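Putative D-lactate dehydrogenase (Chlamydomonas reinhardtii, PDB 4ZGS) probably reduces pyruvate to D-lactate with NADH, as expected of a D-isomer specific 2-hydroxyacid dehydrogenase of the chloroplast. Local coordinates at residues D91-A99 with V116-V126; G190-K198 with N212-I220. All blocks are in the same frame, centred on the assembly; numbering follows the deposited sequence.

Interaction 1: D91-A99 with V116-V126; sequences DASVIKELA and VDLHACAEHGV
I95 points toward helix 118-124 and spreads its branches over it. CG2 lies against the backbone carbonyl of A120, and I95 CG1 meets C121 SG at 3.7 Å. Beside it A92 and A120 bring their short side chains together, CB to CB at 4.1 Å, which lets the two helices run side by side with their axes 8.6 Å apart, crossing at -27°.

H124 closes the far end. Its ring turns one face to K96, whose CA sits 4.1 Å from the ring centroid in a CH-pi contact, while A99 CB packs on H124 CB at 3.4 Å. What fixes the rotation of the ring is H124 ND1, which donates to A120 O (2.9 Å) almost in the ring plane; with chi1 at -67°, the ring swings back along its own helix to find that oxygen. Replacing H124 by alanine is likely to leave K96 CA and CG without their covering ring and A120 O with backbone donors alone.

These helices flank the parallel sheet that ends in strand 127-129, on which C121 also packs. The join is mainly apolar, so it depends on close fit, with hydrogen bonds spent within each segment, as at the D91 and D117 N-caps.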
# COMPACT_ATOMS: atom_id res chain seq x y z
N ASP A 91 20.59 22.14 21.79
CA ASP A 91 19.98 23.36 22.27
C ASP A 91 20.93 23.78 23.37
O ASP A 91 21.92 23.08 23.59
CB ASP A 91 18.53 23.17 22.73
CG ASP A 91 18.37 22.10 23.80
OD1 ASP A 91 19.38 21.66 24.38
OD2 ASP A 91 17.21 21.72 24.08
N ALA A 92 20.65 24.84 24.10
CA ALA A 92 21.64 25.34 25.04
C ALA A 92 22.05 24.29 26.09
O ALA A 92 23.18 24.31 26.58
CB ALA A 92 21.13 26.59 25.72
N SER A 93 21.15 23.37 26.42
CA SER A 93 21.42 22.40 27.49
C SER A 93 22.32 21.22 27.09
O SER A 93 23.15 20.79 27.90
CB SER A 93 20.10 21.87 28.08
OG SER A 93 19.37 21.10 27.13
N VAL A 94 22.18 20.68 25.88
CA VAL A 94 23.01 19.52 25.51
C VAL A 94 24.44 19.94 25.16
O VAL A 94 25.37 19.14 25.29
CB VAL A 94 22.43 18.70 24.32
CG1 VAL A 94 21.02 18.20 24.63
CG2 VAL A 94 22.41 19.51 23.06
N ILE A 95 24.63 21.20 24.74
CA ILE A 95 25.97 21.70 24.47
C ILE A 95 26.71 21.73 25.79
O ILE A 95 27.94 21.60 25.84
CB ILE A 95 25.98 23.09 23.80
CG1 ILE A 95 25.66 22.97 22.30
CG2 ILE A 95 27.37 23.70 23.88
CD1 ILE A 95 24.23 23.30 21.91
N LYS A 96 25.96 21.86 26.88
CA LYS A 96 26.60 21.96 28.18
C LYS A 96 27.18 20.61 28.52
O LYS A 96 28.29 20.51 29.02
CB LYS A 96 25.59 22.41 29.25
CG LYS A 96 26.23 22.75 30.60
CD LYS A 96 25.21 23.30 31.60
CE LYS A 96 25.89 23.68 32.92
NZ LYS A 96 24.95 24.27 33.92
N GLU A 97 26.45 19.55 28.18
CA GLU A 97 26.93 18.23 28.55
C GLU A 97 27.99 17.68 27.61
O GLU A 97 28.90 16.98 28.05
CB GLU A 97 25.74 17.25 28.61
CG GLU A 97 24.76 17.61 29.70
CD GLU A 97 25.46 17.75 31.02
OE1 GLU A 97 26.28 16.86 31.33
OE2 GLU A 97 25.23 18.75 31.72
N LEU A 98 27.94 18.13 26.36
CA LEU A 98 28.98 17.76 25.41
C LEU A 98 30.29 18.43 25.74
O LEU A 98 31.35 17.83 25.58
CB LEU A 98 28.59 18.11 23.97
CG LEU A 98 27.50 17.24 23.34
CD1 LEU A 98 27.19 17.67 21.90
CD2 LEU A 98 27.93 15.79 23.41
N ALA A 99 30.22 19.67 26.23
CA ALA A 99 31.43 20.38 26.60
C ALA A 99 32.18 19.63 27.70
O ALA A 99 33.39 19.39 27.58
CB ALA A 99 31.09 21.80 27.06
N VAL A 116 21.38 23.81 16.22
CA VAL A 116 22.46 23.95 17.21
C VAL A 116 22.49 25.36 17.74
O VAL A 116 22.31 26.31 16.99
CB VAL A 116 23.85 23.59 16.63
CG1 VAL A 116 24.29 24.63 15.64
CG2 VAL A 116 24.88 23.49 17.74
N ASP A 117 22.78 25.48 19.03
CA ASP A 117 22.87 26.78 19.68
C ASP A 117 24.33 27.22 19.68
O ASP A 117 25.15 26.66 20.41
CB ASP A 117 22.30 26.71 21.10
CG ASP A 117 22.31 28.05 21.83
OD1 ASP A 117 22.88 29.03 21.30
OD2 ASP A 117 21.75 28.13 22.94
N LEU A 118 24.61 28.27 18.91
CA LEU A 118 25.98 28.74 18.70
C LEU A 118 26.36 29.68 19.80
O LEU A 118 27.54 29.97 20.01
CB LEU A 118 26.12 29.43 17.35
CG LEU A 118 25.73 28.68 16.07
CD1 LEU A 118 25.78 29.61 14.88
CD2 LEU A 118 26.67 27.51 15.85
N HIS A 119 25.35 30.18 20.52
CA HIS A 119 25.59 31.05 21.65
C HIS A 119 25.99 30.18 22.83
O HIS A 119 26.72 30.61 23.72
CB HIS A 119 24.37 31.92 21.99
CG HIS A 119 24.06 32.98 20.96
ND1 HIS A 119 24.97 33.36 19.99
CD2 HIS A 119 22.97 33.76 20.79
CE1 HIS A 119 24.43 34.32 19.25
NE2 HIS A 119 23.22 34.58 19.71
N ALA A 120 25.52 28.94 22.83
CA ALA A 120 25.90 28.00 23.87
C ALA A 120 27.29 27.42 23.58
O ALA A 120 28.12 27.28 24.49
CB ALA A 120 24.87 26.88 23.99
N CYS A 121 27.58 27.18 22.30
CA CYS A 121 28.87 26.63 21.94
C CYS A 121 29.98 27.63 22.21
O CYS A 121 31.06 27.25 22.65
CB CYS A 121 28.92 26.21 20.47
SG CYS A 121 27.80 24.88 19.97
N ALA A 122 29.69 28.91 22.00
CA ALA A 122 30.68 29.93 22.25
C ALA A 122 31.08 29.93 23.71
O ALA A 122 32.25 30.06 24.04
CB ALA A 122 30.15 31.29 21.83
N GLU A 123 30.10 29.72 24.59
CA GLU A 123 30.33 29.80 26.03
C GLU A 123 31.09 28.59 26.56
O GLU A 123 31.87 28.69 27.50
CB GLU A 123 28.99 29.96 26.77
CG GLU A 123 28.30 31.31 26.56
CD GLU A 123 26.90 31.38 27.17
OE1 GLU A 123 26.49 30.41 27.83
OE2 GLU A 123 26.22 32.42 26.98
N HIS A 124 30.86 27.43 25.94
CA HIS A 124 31.44 26.17 26.40
C HIS A 124 32.68 25.68 25.63
O HIS A 124 33.16 24.57 25.88
CB HIS A 124 30.36 25.10 26.43
CG HIS A 124 29.31 25.36 27.46
ND1 HIS A 124 28.29 26.28 27.26
CD2 HIS A 124 29.14 24.88 28.71
CE1 HIS A 124 27.53 26.33 28.34
NE2 HIS A 124 28.02 25.48 29.23
N GLY A 125 33.16 26.47 24.68
CA GLY A 125 34.41 26.15 24.01
C GLY A 125 34.26 25.15 22.88
O GLY A 125 35.24 24.60 22.37
N VAL A 126 33.02 24.89 22.50
CA VAL A 126 32.72 23.97 21.41
C VAL A 126 32.66 24.71 20.05
O VAL A 126 32.00 25.74 19.93
CB VAL A 126 31.38 23.23 21.68
CG1 VAL A 126 31.05 22.22 20.54
CG2 VAL A 126 31.42 22.56 23.04

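Interaction 2: G190-K198 with N212-I220; sequences GQQAARILK and NPAVEAMGI
One hydrogen bond joins the two segments. N212 ND2 donates to Q191 OE1 at 2.8 Å, nearly straight at 160°, and the acceptor lies close to the plane of the N212 amide. On the Q191 side the donor comes in tilted from the carbonyl plane, and the two amide planes stand 84° apart. An extended Q191 chain, with CG anti to the backbone N (chi1 -178°), carries the carboxamide out to this meeting. A214 CB rests against the same carboxamide, 3.4 Å from Q191 NE2. N212 ND2 also donates to T186 O, so one amide nitrogen serves two acceptors, while N212 OD1 caps the helix 213-216 by accepting from A214 N.

All this belongs to the Rossmann-type NAD-binding domain. Helix 188-200 follows strand 180-184, and G190 fits the last glycine of a probable GxGxxG motif; strand 203-207 then leads past D208, which binds NAD, to N212, whose side chain is about 6 Å from the bound dinucleotide.

The apolar contacts centre on M218. Its thioether lies along the helix, with M218 SD 3.5 Å from R195 CA and M218 CE 3.6 Å from Q191 CG, the Q191 and M218 side chains crossing at about a right angle. Deeper in, I220 CD1 meets A194 CB at 3.7 Å, and I220 packs on V204 and A206 of strand 203-207.

Charged groups lie at the margin. R195 turns its guanidinium away from M218: NE donates to Q192 OE1 at 2.7 Å within its own helix, and NH2 bonds I200 O of the second subunit. K198, its chain bent at chi2, brings NZ to 3.8 Å from G219 O, at a turn where positive phi and bonds back into the preceding turn make a Schellman motif.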
# COMPACT_ATOMS: atom_id res chain seq x y z
N GLY A 190 18.57 25.77 -8.76
CA GLY A 190 17.67 26.26 -9.80
C GLY A 190 18.35 26.26 -11.18
O GLY A 190 17.73 25.88 -12.19
N GLN A 191 19.63 26.63 -11.21
CA GLN A 191 20.40 26.58 -12.45
C GLN A 191 20.36 25.17 -13.06
O GLN A 191 20.20 25.02 -14.29
CB GLN A 191 21.85 27.03 -12.23
CG GLN A 191 22.72 27.05 -13.47
CD GLN A 191 24.16 27.43 -13.13
OE1 GLN A 191 24.40 28.27 -12.27
NE2 GLN A 191 25.11 26.77 -13.77
N GLN A 192 20.53 24.15 -12.22
CA GLN A 192 20.49 22.78 -12.71
C GLN A 192 19.07 22.40 -13.14
O GLN A 192 18.89 21.66 -14.11
CB GLN A 192 21.02 21.79 -11.68
CG GLN A 192 22.50 21.95 -11.36
CD GLN A 192 23.37 21.96 -12.63
OE1 GLN A 192 23.12 21.22 -13.57
NE2 GLN A 192 24.37 22.83 -12.66
N ALA A 193 18.07 22.93 -12.45
CA ALA A 193 16.70 22.54 -12.76
C ALA A 193 16.37 23.10 -14.12
O ALA A 193 15.82 22.42 -14.98
CB ALA A 193 15.71 23.03 -11.68
N ALA A 194 16.76 24.35 -14.32
CA ALA A 194 16.64 25.01 -15.63
C ALA A 194 17.40 24.26 -16.73
O ALA A 194 16.84 24.02 -17.80
CB ALA A 194 17.13 26.41 -15.54
N ARG A 195 18.65 23.86 -16.47
CA ARG A 195 19.43 23.11 -17.46
C ARG A 195 18.71 21.82 -17.85
O ARG A 195 18.52 21.55 -19.04
CB ARG A 195 20.83 22.76 -16.94
CG ARG A 195 21.64 21.93 -17.94
CD ARG A 195 22.99 21.43 -17.40
NE ARG A 195 22.83 20.58 -16.21
CZ ARG A 195 22.41 19.31 -16.24
NH1 ARG A 195 22.28 18.61 -15.12
NH2 ARG A 195 22.09 18.74 -17.40
N ILE A 196 18.32 21.01 -16.86
CA ILE A 196 17.64 19.73 -17.09
C ILE A 196 16.31 19.89 -17.83
O ILE A 196 16.00 19.17 -18.80
CB ILE A 196 17.37 18.98 -15.76
CG1 ILE A 196 18.66 18.55 -15.05
CG2 ILE A 196 16.56 17.74 -16.01
CD1 ILE A 196 18.48 18.25 -13.52
N LEU A 197 15.50 20.85 -17.37
CA LEU A 197 14.16 20.98 -17.93
C LEU A 197 14.21 21.52 -19.38
O LEU A 197 13.41 21.11 -20.22
CB LEU A 197 13.28 21.85 -17.01
CG LEU A 197 12.80 21.12 -15.71
CD1 LEU A 197 12.40 22.08 -14.60
CD2 LEU A 197 11.64 20.19 -16.03
N LYS A 198 15.16 22.41 -19.68
CA LYS A 198 15.39 22.88 -21.06
C LYS A 198 15.83 21.69 -21.90
O LYS A 198 15.43 21.52 -23.04
CB LYS A 198 16.46 23.99 -21.09
CG LYS A 198 16.74 24.60 -22.44
CD LYS A 198 15.56 25.44 -22.85
CE LYS A 198 15.87 26.39 -24.00
NZ LYS A 198 14.78 27.43 -24.06
N ASN A 212 21.07 34.79 -13.31
CA ASN A 212 22.25 33.92 -13.33
C ASN A 212 22.81 33.79 -14.75
O ASN A 212 22.16 33.21 -15.63
CB ASN A 212 21.85 32.55 -12.76
CG ASN A 212 22.97 31.52 -12.80
OD1 ASN A 212 23.91 31.61 -13.58
ND2 ASN A 212 22.85 30.52 -11.93
N PRO A 213 24.06 34.27 -14.97
CA PRO A 213 24.62 34.35 -16.33
C PRO A 213 24.68 32.98 -17.03
O PRO A 213 24.57 32.91 -18.25
CB PRO A 213 26.03 34.92 -16.11
CG PRO A 213 26.33 34.68 -14.65
CD PRO A 213 25.01 34.70 -13.93
N ALA A 214 24.80 31.91 -16.25
CA ALA A 214 24.74 30.55 -16.78
C ALA A 214 23.33 30.19 -17.28
O ALA A 214 23.15 29.32 -18.14
CB ALA A 214 25.22 29.56 -15.74
N VAL A 215 22.31 30.83 -16.71
CA VAL A 215 20.96 30.53 -17.14
C VAL A 215 20.70 31.30 -18.44
O VAL A 215 20.16 30.77 -19.41
CB VAL A 215 19.91 30.85 -16.06
CG1 VAL A 215 18.51 30.65 -16.60
CG2 VAL A 215 20.13 29.98 -14.87
N GLU A 216 21.13 32.55 -18.46
CA GLU A 216 21.01 33.33 -19.69
C GLU A 216 21.74 32.67 -20.86
O GLU A 216 21.20 32.56 -21.96
CB GLU A 216 21.54 34.74 -19.43
CG GLU A 216 20.74 35.46 -18.36
CD GLU A 216 21.20 36.88 -18.13
OE1 GLU A 216 22.44 37.10 -18.10
OE2 GLU A 216 20.33 37.76 -17.96
N ALA A 217 22.93 32.13 -20.61
CA ALA A 217 23.71 31.46 -21.65
C ALA A 217 23.10 30.14 -22.12
O ALA A 217 23.64 29.49 -23.01
CB ALA A 217 25.10 31.23 -21.17
N MET A 218 22.06 29.69 -21.44
CA MET A 218 21.29 28.52 -21.84
C MET A 218 20.13 28.99 -22.70
O MET A 218 19.32 28.20 -23.18
CB MET A 218 20.72 27.76 -20.65
CG MET A 218 21.69 27.07 -19.71
SD MET A 218 20.79 26.18 -18.40
CE MET A 218 21.54 26.80 -16.89
N GLY A 219 20.05 30.31 -22.85
CA GLY A 219 18.97 30.90 -23.61
C GLY A 219 17.63 30.85 -22.92
O GLY A 219 16.60 30.69 -23.59
N ILE A 220 17.63 30.93 -21.59
CA ILE A 220 16.40 30.98 -20.81
C ILE A 220 16.09 32.39 -20.34
O ILE A 220 16.85 32.95 -19.57
CB ILE A 220 16.47 30.06 -19.62
CG1 ILE A 220 16.54 28.60 -20.09
CG2 ILE A 220 15.28 30.32 -18.69
CD1 ILE A 220 16.88 27.62 -18.99

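Interactions 1 and 2 sit in different halves of the chain, on opposite sides of its centre: their own centres are 42 Å apart and their nearest atoms about 25 Å, so neither touches the other. Each packs a helix against a following segment beside its own parallel sheet, the five-stranded one for 91-99 with 116-126 and the six-stranded one for 190-198 with 212-220. Their relation to the cofactor differs. Interaction 2 borders the NAD pocket, with the side chain of N212 about 6 Å from that of D208, an NAD-binding residue, whereas interaction 1 lies away from the known binding residues. Interaction 2 also reaches a second subunit; no other chain of the assembly touches interaction 1.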